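Local coordinates for protein FMN-dependent NADH:quinone oxidoreductase 1 (Bacillus anthracis, PDB 3U7I) that probably uses FMN to pass electrons from NADH to quinones and to cleave the azo bond of aromatic azo compounds, at residues D17-V22 / V26-L31; V53-D58 / S86-Q91; K59-A64 / Q79-R84; Q188-A191 / E197-Q200. All coordinates share one frame; numbering follows the deposited sequence.

Contact 1. Residues D17-V22 / V26-L31; sequences DDTSSV and VFKHFL
With chi1 at 178°, Val26 sets CG1 opposite its backbone N and leaves CG2 beside that N, facing Val22. Val22 holds a matching torsion, 177°, and its CG1 approaches Val26 CG2 at 4.3 Å. Val26 CG2 also lies against the carbonyl end of the same neighbour, 3.1 Å from Val22 O, which is tight for a methyl group. The same oxygen takes the backbone bond of the first helical turn: Val26 N donates to Val22 O at 3.0 Å, nearly straight at 165°. The contact therefore illustrates how a helix begins in the flavodoxin-like fold, where the loop after the first strand, 6-11, runs directly into helix 22-37. Ser21 occupies the N-cap position but makes no capping bond with its side chain, and a type I turn from Asp18 to Ser21 leads into it. Ser21 and Val22 belong to the predicted FMN site, consistent with the FMN-binding loop that follows the first strand in flavodoxin-like proteins. Farther along the helix, Lys28 makes a loose touch with the loop at the surface through CE: Lys28 CE is 4.3 Å from Asp17 O and 4.3 Å from Thr19 OG1. Asp17 and Thr19 are poorly ordered, so this edge is loosely defined. On the buried side, Val26 packs on Ile147 of strand 143-149 and on Ala202 and Val206 of helix 195-214.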
loop_
_atom_site.group_PDB
_atom_site.type_symbol
_atom_site.label_atom_id
_atom_site.label_comp_id
_atom_site.label_asym_id
_atom_site.label_seq_id
_atom_site.Cartn_x
_atom_site.Cartn_y
_atom_site.Cartn_z
ATOM N N ASP C 17 7.667 -11.151 15.503
ATOM C CA ASP C 17 7.287 -12.267 16.377
ATOM C C ASP C 17 6.834 -11.853 17.780
ATOM O O ASP C 17 6.352 -12.693 18.550
ATOM C CB ASP C 17 8.432 -13.282 16.469
ATOM C CG ASP C 17 9.749 -12.643 16.898
ATOM O OD1 ASP C 17 9.839 -11.391 16.903
ATOM O OD2 ASP C 17 10.695 -13.397 17.224
ATOM N N ASP C 18 6.989 -10.570 18.104
ATOM C CA ASP C 18 6.567 -10.035 19.396
ATOM C C ASP C 18 5.165 -10.509 19.789
ATOM O O ASP C 18 4.187 -10.245 19.089
ATOM C CB ASP C 18 6.629 -8.506 19.388
ATOM C CG ASP C 18 6.415 -7.905 20.765
ATOM O OD1 ASP C 18 5.248 -7.651 21.132
ATOM O OD2 ASP C 18 7.416 -7.679 21.482
ATOM N N THR C 19 5.080 -11.201 20.922
ATOM C CA THR C 19 3.847 -11.851 21.358
ATOM C C THR C 19 2.730 -10.890 21.798
ATOM O O THR C 19 1.553 -11.250 21.775
ATOM C CB THR C 19 4.130 -12.824 22.520
ATOM O OG1 THR C 19 2.970 -13.625 22.761
ATOM C CG2 THR C 19 4.493 -12.054 23.785
ATOM N N SER C 20 3.102 -9.675 22.191
ATOM C CA SER C 20 2.137 -8.692 22.679
ATOM C C SER C 20 1.272 -8.049 21.581
ATOM O O SER C 20 0.382 -7.250 21.879
ATOM C CB SER C 20 2.863 -7.597 23.460
ATOM O OG SER C 20 3.756 -6.888 22.618
ATOM N N SER C 21 1.537 -8.392 20.321
ATOM C CA SER C 21 0.759 -7.871 19.196
ATOM C C SER C 21 -0.540 -8.642 19.051
ATOM O O SER C 21 -0.520 -9.874 18.957
ATOM C CB SER C 21 1.552 -7.986 17.893
ATOM O OG SER C 21 2.745 -7.229 17.956
ATOM N N VAL C 22 -1.663 -7.923 19.020
ATOM C CA VAL C 22 -2.978 -8.564 18.906
ATOM C C VAL C 22 -3.083 -9.543 17.724
ATOM O O VAL C 22 -3.524 -10.685 17.894
ATOM C CB VAL C 22 -4.122 -7.538 18.850
ATOM C CG1 VAL C 22 -5.451 -8.249 18.655
ATOM C CG2 VAL C 22 -4.148 -6.714 20.127
ATOM N N VAL C 26 -3.431 -13.654 17.926
ATOM C CA VAL C 26 -4.511 -14.345 17.222
ATOM C C VAL C 26 -3.969 -15.371 16.216
ATOM O O VAL C 26 -4.495 -16.478 16.099
ATOM C CB VAL C 26 -5.452 -13.341 16.524
ATOM C CG1 VAL C 26 -6.551 -14.067 15.757
ATOM C CG2 VAL C 26 -6.049 -12.382 17.549
ATOM N N PHE C 27 -2.909 -14.996 15.502
ATOM C CA PHE C 27 -2.236 -15.907 14.576
ATOM C C PHE C 27 -1.658 -17.141 15.279
ATOM O O PHE C 27 -1.784 -18.267 14.789
ATOM C CB PHE C 27 -1.115 -15.187 13.812
ATOM C CG PHE C 27 -0.106 -16.129 13.217
ATOM C CD1 PHE C 27 -0.479 -17.017 12.218
ATOM C CD2 PHE C 27 1.205 -16.148 13.675
ATOM C CE1 PHE C 27 0.431 -17.904 11.674
ATOM C CE2 PHE C 27 2.128 -17.032 13.129
ATOM C CZ PHE C 27 1.736 -17.914 12.129
ATOM N N LYS C 28 -1.001 -16.925 16.416
ATOM C CA LYS C 28 -0.403 -18.034 17.153
ATOM C C LYS C 28 -1.479 -18.992 17.676
ATOM O O LYS C 28 -1.293 -20.214 17.706
ATOM C CB LYS C 28 0.481 -17.510 18.285
ATOM C CG LYS C 28 1.748 -16.812 17.801
ATOM C CD LYS C 28 2.196 -15.738 18.801
ATOM C CE LYS C 28 3.636 -15.939 19.249
ATOM N NZ LYS C 28 3.810 -17.263 19.920
ATOM N N HIS C 29 -2.620 -18.432 18.064
ATOM C CA HIS C 29 -3.765 -19.243 18.457
ATOM C C HIS C 29 -4.263 -20.048 17.253
ATOM O O HIS C 29 -4.519 -21.249 17.372
ATOM C CB HIS C 29 -4.882 -18.362 19.016
ATOM C CG HIS C 29 -5.970 -19.128 19.706
ATOM N ND1 HIS C 29 -5.833 -19.627 20.983
ATOM C CD2 HIS C 29 -7.212 -19.480 19.294
ATOM C CE1 HIS C 29 -6.944 -20.255 21.327
ATOM N NE2 HIS C 29 -7.794 -20.186 20.317
ATOM N N PHE C 30 -4.390 -19.383 16.101
ATOM C CA PHE C 30 -4.736 -20.067 14.857
ATOM C C PHE C 30 -3.770 -21.222 14.561
ATOM O O PHE C 30 -4.202 -22.344 14.280
ATOM C CB PHE C 30 -4.774 -19.105 13.656
ATOM C CG PHE C 30 -4.807 -19.814 12.320
ATOM C CD1 PHE C 30 -5.997 -20.326 11.816
ATOM C CD2 PHE C 30 -3.642 -20.002 11.587
ATOM C CE1 PHE C 30 -6.023 -20.996 10.594
ATOM C CE2 PHE C 30 -3.661 -20.677 10.373
ATOM C CZ PHE C 30 -4.854 -21.171 9.874
ATOM N N LEU C 31 -2.469 -20.943 14.627
ATOM C CA LEU C 31 -1.468 -21.922 14.210
ATOM C C LEU C 31 -1.473 -23.169 15.090
ATOM O O LEU C 31 -1.336 -24.293 14.595
ATOM C CB LEU C 31 -0.074 -21.292 14.164
ATOM C CG LEU C 31 1.012 -22.136 13.484
ATOM C CD1 LEU C 31 0.689 -22.367 12.012
ATOM C CD2 LEU C 31 2.380 -21.485 13.640
#

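Contact 2. Residues V53-D58 / S86-Q91; sequences VVPMID and SEILQQ
The flat groups met by Ile88 are peptide units, Val53-Val54 and Val54-Pro55, and no ring stack is formed. Ile88 CD1 touches the first at its carbonyl end, 3.5 Å from Val53 O, and reaches Pro55 where the ring joins the second, with Ile88 CD1 to Pro55 CD at 3.6 Å. Within the flavodoxin-like fold the contact joins the loop that leaves strand 43-48, outermost in this chain's parallel sheet, to helix 76-94, the helix that later feeds strand 97-103. It is a worked case of a single aliphatic tip covering a length of extended backbone. Ile88 has CG1 opposite its carbonyl carbon, chi1 -70°, and CD1 extended beyond it, chi2 172°, which carries the terminal methyl away from the helix to meet the CD corner of the proline ring. Between the two peptide units, Val54 CA lies 3.9 Å from Ile88 CD1, and Val54 CG1 adds a looser touch at 4.3 Å to the same Ile88 CD1. Val54, Pro55 and Ile88 are all buried. Ile47 of strand 43-48 and Tyr116 and Asn119 of helix 111-120 also pack on Ile88. Farther along the loop, Met56 packs on Tyr50 and Ile57 on His105, both of the second subunit. Although Val53 O lies against a methyl group, it is not without a polar partner: Arg84 NE is hydrogen-bonded to it.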
loop_
_atom_site.group_PDB
_atom_site.type_symbol
_atom_site.label_atom_id
_atom_site.label_comp_id
_atom_site.label_asym_id
_atom_site.label_seq_id
_atom_site.Cartn_x
_atom_site.Cartn_y
_atom_site.Cartn_z
ATOM N N VAL C 53 14.368 -10.824 3.457
ATOM C CA VAL C 53 14.600 -9.911 2.343
ATOM C C VAL C 53 13.434 -10.006 1.364
ATOM O O VAL C 53 13.195 -11.057 0.765
ATOM C CB VAL C 53 15.929 -10.207 1.620
ATOM C CG1 VAL C 53 16.176 -9.192 0.513
ATOM C CG2 VAL C 53 17.076 -10.186 2.611
ATOM N N VAL C 54 12.691 -8.910 1.239
ATOM C CA VAL C 54 11.599 -8.818 0.268
ATOM C C VAL C 54 11.904 -7.629 -0.622
ATOM O O VAL C 54 11.643 -6.480 -0.234
ATOM C CB VAL C 54 10.225 -8.636 0.953
ATOM C CG1 VAL C 54 9.121 -8.498 -0.086
ATOM C CG2 VAL C 54 9.935 -9.802 1.917
ATOM N N PRO C 55 12.505 -7.896 -1.799
ATOM C CA PRO C 55 12.942 -6.822 -2.699
ATOM C C PRO C 55 11.833 -5.833 -3.069
ATOM O O PRO C 55 10.712 -6.198 -3.427
ATOM C CB PRO C 55 13.439 -7.584 -3.938
ATOM C CG PRO C 55 13.914 -8.896 -3.380
ATOM C CD PRO C 55 12.923 -9.227 -2.290
HETATM N N MSE C 56 12.175 -4.561 -2.966
HETATM C CA MSE C 56 11.313 -3.479 -3.382
HETATM C C MSE C 56 11.566 -3.185 -4.864
HETATM O O MSE C 56 12.713 -3.247 -5.313
HETATM C CB MSE C 56 11.683 -2.251 -2.551
HETATM C CG MSE C 56 10.937 -1.019 -2.894
HETATM SE SE MSE C 56 11.720 0.423 -1.890
HETATM C CE MSE C 56 13.370 0.671 -2.919
ATOM N N ILE C 57 10.520 -2.857 -5.628
ATOM C CA ILE C 57 10.728 -2.348 -6.994
ATOM C C ILE C 57 11.467 -0.998 -6.960
ATOM O O ILE C 57 10.907 0.027 -6.541
ATOM C CB ILE C 57 9.397 -2.181 -7.796
ATOM C CG1 ILE C 57 8.699 -3.527 -8.025
ATOM C CG2 ILE C 57 9.657 -1.506 -9.148
ATOM C CD1 ILE C 57 7.299 -3.392 -8.646
ATOM N N ASP C 58 12.728 -0.999 -7.383
ATOM C CA ASP C 58 13.483 0.248 -7.536
ATOM C C ASP C 58 14.113 0.343 -8.933
ATOM O O ASP C 58 13.835 -0.490 -9.802
ATOM C CB ASP C 58 14.549 0.406 -6.433
ATOM C CG ASP C 58 15.507 -0.783 -6.354
ATOM O OD1 ASP C 58 15.662 -1.514 -7.359
ATOM O OD2 ASP C 58 16.110 -0.991 -5.281
ATOM N N SER C 86 12.563 -14.279 -7.581
ATOM C CA SER C 86 12.167 -15.584 -8.088
ATOM C C SER C 86 11.909 -16.609 -6.968
ATOM O O SER C 86 10.932 -17.374 -7.034
ATOM C CB SER C 86 13.193 -16.125 -9.075
ATOM O OG SER C 86 12.784 -17.411 -9.517
ATOM N N GLU C 87 12.786 -16.628 -5.956
ATOM C CA GLU C 87 12.592 -17.464 -4.762
ATOM C C GLU C 87 11.247 -17.187 -4.120
ATOM O O GLU C 87 10.484 -18.111 -3.840
ATOM C CB GLU C 87 13.666 -17.198 -3.705
ATOM C CG GLU C 87 15.030 -17.770 -3.986
ATOM C CD GLU C 87 16.035 -17.414 -2.891
ATOM O OE1 GLU C 87 15.642 -16.738 -1.909
ATOM O OE2 GLU C 87 17.217 -17.816 -3.013
ATOM N N ILE C 88 10.970 -15.908 -3.861
ATOM C CA ILE C 88 9.718 -15.498 -3.226
ATOM C C ILE C 88 8.471 -15.900 -4.038
ATOM O O ILE C 88 7.477 -16.357 -3.471
ATOM C CB ILE C 88 9.692 -13.974 -2.955
ATOM C CG1 ILE C 88 10.674 -13.615 -1.835
ATOM C CG2 ILE C 88 8.287 -13.537 -2.597
ATOM C CD1 ILE C 88 10.861 -12.128 -1.630
ATOM N N LEU C 89 8.535 -15.729 -5.358
ATOM C CA LEU C 89 7.439 -16.098 -6.252
ATOM C C LEU C 89 7.209 -17.602 -6.270
ATOM O O LEU C 89 6.069 -18.061 -6.203
ATOM C CB LEU C 89 7.729 -15.612 -7.678
ATOM C CG LEU C 89 6.808 -16.116 -8.790
ATOM C CD1 LEU C 89 5.365 -15.655 -8.580
ATOM C CD2 LEU C 89 7.332 -15.650 -10.134
ATOM N N GLN C 90 8.290 -18.368 -6.368
ATOM C CA GLN C 90 8.161 -19.824 -6.442
ATOM C C GLN C 90 7.666 -20.417 -5.119
ATOM O O GLN C 90 6.923 -21.402 -5.119
ATOM C CB GLN C 90 9.450 -20.480 -6.947
ATOM C CG GLN C 90 9.789 -20.075 -8.379
ATOM C CD GLN C 90 8.666 -20.384 -9.373
ATOM O OE1 GLN C 90 8.080 -21.472 -9.348
ATOM N NE2 GLN C 90 8.373 -19.431 -10.259
ATOM N N GLN C 91 8.043 -19.797 -4.001
ATOM C CA GLN C 91 7.485 -20.171 -2.695
ATOM C C GLN C 91 5.966 -19.909 -2.643
ATOM O O GLN C 91 5.186 -20.772 -2.229
ATOM C CB GLN C 91 8.212 -19.447 -1.556
ATOM C CG GLN C 91 7.602 -19.672 -0.169
ATOM C CD GLN C 91 8.304 -18.880 0.935
ATOM O OE1 GLN C 91 8.473 -17.656 0.839
ATOM N NE2 GLN C 91 8.719 -19.580 1.987
#

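Contact 3. Residues K59-A64 / Q79-R84; sequences KTVLSA and QKVTER
A helix-helix crossing, formed by helices 59-68 and 76-94, brings Val61 and Val81 together through their CG2 methyls. The axes of the two short segments come within 9.6 Å and run nearly perpendicular, at 84°, so contact is confined to a few residues around the crossing point. Val61 CG2 meets Val81 CG2 at 3.8 Å, the two side chains themselves crossing at about a right angle. Val81 takes the less usual chi1 of 63°, which sends CG1 between its backbone N and carbonyl carbon. That branch reaches Thr60 only loosely, with Thr60 CG2 to Val81 CG1 at 4.4 Å. In this flavodoxin-like fold, helix 59-68 lies in the connection after strand 43-48 and crosses the N-terminal half of helix 76-94, which leads on to strand 97-103. The centre of the contact lies about 23 Å from the centre of the chain. One turn along, Ala64 CB lies 3.5 Å from Thr82 CG2. Thr82 divides its two branches by character: OG1 turns back to hydrogen-bond Glu78 O of its own helix, while the methyl, opposite the carbonyl carbon, is presented to the alanine. Glu78 also reaches the other helix, where its OE2 is hydrogen-bonded to Ser63 OG. The start of helix 59-68 is capped by Asp58, whose OD1 accepts from Val61 N; Lys59 packs on Pro14 and Leu62 on Lys15, both of the second subunit.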
loop_
_atom_site.group_PDB
_atom_site.type_symbol
_atom_site.label_atom_id
_atom_site.label_comp_id
_atom_site.label_asym_id
_atom_site.label_seq_id
_atom_site.Cartn_x
_atom_site.Cartn_y
_atom_site.Cartn_z
ATOM N N LYS C 59 14.944 1.363 -9.148
ATOM C CA LYS C 59 15.665 1.523 -10.417
ATOM C C LYS C 59 16.330 0.225 -10.884
ATOM O O LYS C 59 16.296 -0.109 -12.065
ATOM C CB LYS C 59 16.734 2.621 -10.307
ATOM C CG LYS C 59 16.199 4.010 -10.072
ATOM C CD LYS C 59 17.332 5.024 -9.974
ATOM C CE LYS C 59 16.852 6.324 -9.342
ATOM N NZ LYS C 59 17.900 7.399 -9.368
ATOM N N THR C 60 16.943 -0.501 -9.954
ATOM C CA THR C 60 17.682 -1.709 -10.315
ATOM C C THR C 60 16.768 -2.839 -10.787
ATOM O O THR C 60 17.092 -3.531 -11.743
ATOM C CB THR C 60 18.590 -2.207 -9.162
ATOM O OG1 THR C 60 19.452 -1.149 -8.735
ATOM C CG2 THR C 60 19.444 -3.383 -9.620
ATOM N N VAL C 61 15.630 -3.024 -10.115
ATOM C CA VAL C 61 14.662 -4.059 -10.488
ATOM C C VAL C 61 14.017 -3.768 -11.856
ATOM O O VAL C 61 13.849 -4.678 -12.679
ATOM C CB VAL C 61 13.567 -4.233 -9.402
ATOM C CG1 VAL C 61 12.427 -5.119 -9.911
ATOM C CG2 VAL C 61 14.163 -4.797 -8.121
ATOM N N LEU C 62 13.657 -2.501 -12.089
ATOM C CA LEU C 62 13.062 -2.077 -13.356
ATOM C C LEU C 62 14.061 -2.258 -14.501
ATOM O O LEU C 62 13.693 -2.650 -15.611
ATOM C CB LEU C 62 12.588 -0.623 -13.275
ATOM C CG LEU C 62 11.475 -0.348 -12.263
ATOM C CD1 LEU C 62 11.219 1.154 -12.098
ATOM C CD2 LEU C 62 10.222 -1.065 -12.694
ATOM N N SER C 63 15.328 -1.975 -14.214
ATOM C CA SER C 63 16.411 -2.226 -15.158
ATOM C C SER C 63 16.571 -3.729 -15.456
ATOM O O SER C 63 16.682 -4.142 -16.614
ATOM C CB SER C 63 17.715 -1.646 -14.605
ATOM O OG SER C 63 18.826 -2.027 -15.395
ATOM N N ALA C 64 16.592 -4.538 -14.401
ATOM C CA ALA C 64 16.711 -5.981 -14.533
ATOM C C ALA C 64 15.576 -6.507 -15.397
ATOM O O ALA C 64 15.792 -7.285 -16.333
ATOM C CB ALA C 64 16.684 -6.635 -13.167
ATOM N N GLN C 79 21.139 -9.509 -11.206
ATOM C CA GLN C 79 21.028 -10.956 -11.089
ATOM C C GLN C 79 20.621 -11.357 -9.665
ATOM O O GLN C 79 19.690 -12.144 -9.465
ATOM C CB GLN C 79 22.364 -11.602 -11.474
ATOM C CG GLN C 79 22.422 -13.102 -11.304
ATOM C CD GLN C 79 23.848 -13.620 -11.270
ATOM O OE1 GLN C 79 24.764 -12.993 -11.813
ATOM N NE2 GLN C 79 24.047 -14.766 -10.621
ATOM N N LYS C 80 21.311 -10.787 -8.680
ATOM C CA LYS C 80 21.105 -11.132 -7.277
ATOM C C LYS C 80 19.701 -10.775 -6.773
ATOM O O LYS C 80 19.071 -11.567 -6.064
ATOM C CB LYS C 80 22.178 -10.469 -6.409
ATOM C CG LYS C 80 22.029 -10.706 -4.916
ATOM C CD LYS C 80 22.824 -9.670 -4.126
ATOM C CE LYS C 80 22.373 -9.592 -2.667
ATOM N NZ LYS C 80 22.952 -8.416 -1.945
ATOM N N VAL C 81 19.204 -9.593 -7.130
ATOM C CA VAL C 81 17.867 -9.199 -6.680
ATOM C C VAL C 81 16.757 -10.022 -7.346
ATOM O O VAL C 81 15.831 -10.464 -6.663
ATOM C CB VAL C 81 17.600 -7.669 -6.811
ATOM C CG1 VAL C 81 17.665 -7.224 -8.267
ATOM C CG2 VAL C 81 16.250 -7.302 -6.177
ATOM N N THR C 82 16.863 -10.251 -8.658
ATOM C CA THR C 82 15.862 -11.055 -9.386
ATOM C C THR C 82 15.823 -12.536 -8.968
ATOM O O THR C 82 14.765 -13.178 -9.016
ATOM C CB THR C 82 16.002 -10.941 -10.941
ATOM O OG1 THR C 82 17.342 -11.249 -11.342
ATOM C CG2 THR C 82 15.633 -9.534 -11.424
ATOM N N GLU C 83 16.972 -13.075 -8.566
ATOM C CA GLU C 83 17.032 -14.433 -8.030
ATOM C C GLU C 83 16.223 -14.552 -6.738
ATOM O O GLU C 83 15.502 -15.533 -6.534
ATOM C CB GLU C 83 18.484 -14.863 -7.805
ATOM C CG GLU C 83 19.177 -15.343 -9.077
ATOM C CD GLU C 83 20.697 -15.395 -8.958
ATOM O OE1 GLU C 83 21.215 -15.389 -7.815
ATOM O OE2 GLU C 83 21.370 -15.437 -10.015
ATOM N N ARG C 84 16.334 -13.545 -5.874
ATOM C CA ARG C 84 15.548 -13.497 -4.642
ATOM C C ARG C 84 14.040 -13.295 -4.920
ATOM O O ARG C 84 13.190 -13.927 -4.276
ATOM C CB ARG C 84 16.097 -12.411 -3.703
ATOM C CG ARG C 84 15.299 -12.218 -2.426
ATOM C CD ARG C 84 15.176 -13.511 -1.627
ATOM N NE ARG C 84 14.320 -13.305 -0.461
ATOM C CZ ARG C 84 13.644 -14.266 0.165
ATOM N NH1 ARG C 84 13.714 -15.525 -0.263
ATOM N NH2 ARG C 84 12.883 -13.961 1.211
#

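Contact 4. Residues Q188-A191 / E197-Q200; sequences QGTA and EVLQ
Gly189 turns the backbone with phi 74° and psi 32°, in the left-handed region, and the carbonyl oxygens of Gln188 and Gly189 both come to face Val198. This is the junction after strand 181-187, the outermost strand on one side of the flavodoxin-like parallel sheet within this chain, where the chain swings round into helix 195-214. Val198 lays both methyls against the bend: Val198 CG2 is 3.9 Å from Gln188 O and 4.0 Å from Gly189 O, and Val198 CG1 is 4.0 Å from Gln188 O. Thr190 lies across the valine at about a right angle, and its methyl makes the side-chain touch. The chi1 of 69° puts Thr190 CG2 anti to its own carbonyl carbon and OG1 between the backbone N and that carbon, where OG1 makes a weak hydrogen bond with Ser150 O. The example shows apolar branches packed on bent backbone, with no hydrogen bond joining the two segments. Gln188 directs its amide elsewhere, NE2 to Thr155 OG1 and OE1 to Tyr154 N, which fixes the rotation of that group. Thr190 also packs on Val22, part of the predicted FMN site. Across the side chains, Val198 CG1 lies 4.0 Å from Thr190 CG2.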
loop_
_atom_site.group_PDB
_atom_site.type_symbol
_atom_site.label_atom_id
_atom_site.label_comp_id
_atom_site.label_asym_id
_atom_site.label_seq_id
_atom_site.Cartn_x
_atom_site.Cartn_y
_atom_site.Cartn_z
ATOM N N GLN C 188 -10.841 -6.465 15.573
ATOM C CA GLN C 188 -11.058 -5.031 15.457
ATOM C C GLN C 188 -11.483 -4.386 16.773
ATOM O O GLN C 188 -11.904 -5.069 17.712
ATOM C CB GLN C 188 -12.125 -4.765 14.398
ATOM C CG GLN C 188 -13.424 -5.520 14.659
ATOM C CD GLN C 188 -14.465 -5.281 13.584
ATOM O OE1 GLN C 188 -14.193 -4.620 12.582
ATOM N NE2 GLN C 188 -15.667 -5.814 13.789
ATOM N N GLY C 189 -11.383 -3.059 16.822
ATOM C CA GLY C 189 -11.791 -2.296 17.984
ATOM C C GLY C 189 -10.842 -2.403 19.165
ATOM O O GLY C 189 -11.278 -2.331 20.309
ATOM N N THR C 190 -9.545 -2.557 18.902
ATOM C CA THR C 190 -8.566 -2.632 19.990
ATOM C C THR C 190 -8.408 -1.287 20.731
ATOM O O THR C 190 -7.806 -1.225 21.812
ATOM C CB THR C 190 -7.176 -3.151 19.507
ATOM O OG1 THR C 190 -6.543 -2.171 18.667
ATOM C CG2 THR C 190 -7.320 -4.474 18.751
ATOM N N ALA C 191 -8.947 -0.218 20.153
ATOM C CA ALA C 191 -8.839 1.103 20.771
ATOM C C ALA C 191 -10.075 1.452 21.591
ATOM O O ALA C 191 -10.037 2.373 22.407
ATOM C CB ALA C 191 -8.584 2.166 19.722
ATOM N N GLU C 197 -11.951 -9.180 25.364
ATOM C CA GLU C 197 -13.086 -9.365 24.459
ATOM C C GLU C 197 -12.601 -9.502 23.018
ATOM O O GLU C 197 -13.050 -10.386 22.284
ATOM C CB GLU C 197 -14.066 -8.192 24.556
ATOM C CG GLU C 197 -15.212 -8.264 23.540
ATOM C CD GLU C 197 -15.821 -6.897 23.206
ATOM O OE1 GLU C 197 -15.930 -6.036 24.115
ATOM O OE2 GLU C 197 -16.193 -6.687 22.028
ATOM N N VAL C 198 -11.684 -8.626 22.614
ATOM C CA VAL C 198 -11.109 -8.700 21.272
ATOM C C VAL C 198 -10.441 -10.054 21.059
ATOM O O VAL C 198 -10.765 -10.774 20.112
ATOM C CB VAL C 198 -10.078 -7.571 21.012
ATOM C CG1 VAL C 198 -9.501 -7.682 19.612
ATOM C CG2 VAL C 198 -10.714 -6.214 21.210
ATOM N N LEU C 199 -9.508 -10.395 21.945
ATOM C CA LEU C 199 -8.741 -11.629 21.819
ATOM C C LEU C 199 -9.640 -12.856 21.759
ATOM O O LEU C 199 -9.463 -13.711 20.895
ATOM C CB LEU C 199 -7.723 -11.756 22.957
ATOM C CG LEU C 199 -6.453 -10.912 22.794
ATOM C CD1 LEU C 199 -5.606 -10.964 24.053
ATOM C CD2 LEU C 199 -5.641 -11.375 21.589
ATOM N N GLN C 200 -10.610 -12.931 22.670
ATOM C CA GLN C 200 -11.486 -14.101 22.770
ATOM C C GLN C 200 -12.425 -14.265 21.574
ATOM O O GLN C 200 -12.684 -15.388 21.132
ATOM C CB GLN C 200 -12.275 -14.086 24.083
ATOM C CG GLN C 200 -11.405 -14.222 25.331
ATOM C CD GLN C 200 -10.561 -15.494 25.334
ATOM O OE1 GLN C 200 -10.990 -16.547 24.846
ATOM N NE2 GLN C 200 -9.350 -15.398 25.880
#

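How the contacts relate
Along the chain, contact 1 comes first, contact 3 falls between the two segments of contact 2, and contact 4 comes last. Contacts 2 and 3 share helix 76-94, with centres about 9 Å apart, and touch through Pro55 CB and Val81 CG2 at 3.6 Å; both also meet the second subunit, so this side of the fold contributes to the homodimer. Contacts 1 and 4 form another pair, centres about 13 Å apart, where helices 22-37 and 195-214 pack near the predicted FMN site. The centres of contacts 3 and 4 are about 41 Å apart, on opposite sides of the chain's centre, with the five-stranded parallel sheet linking the two regions.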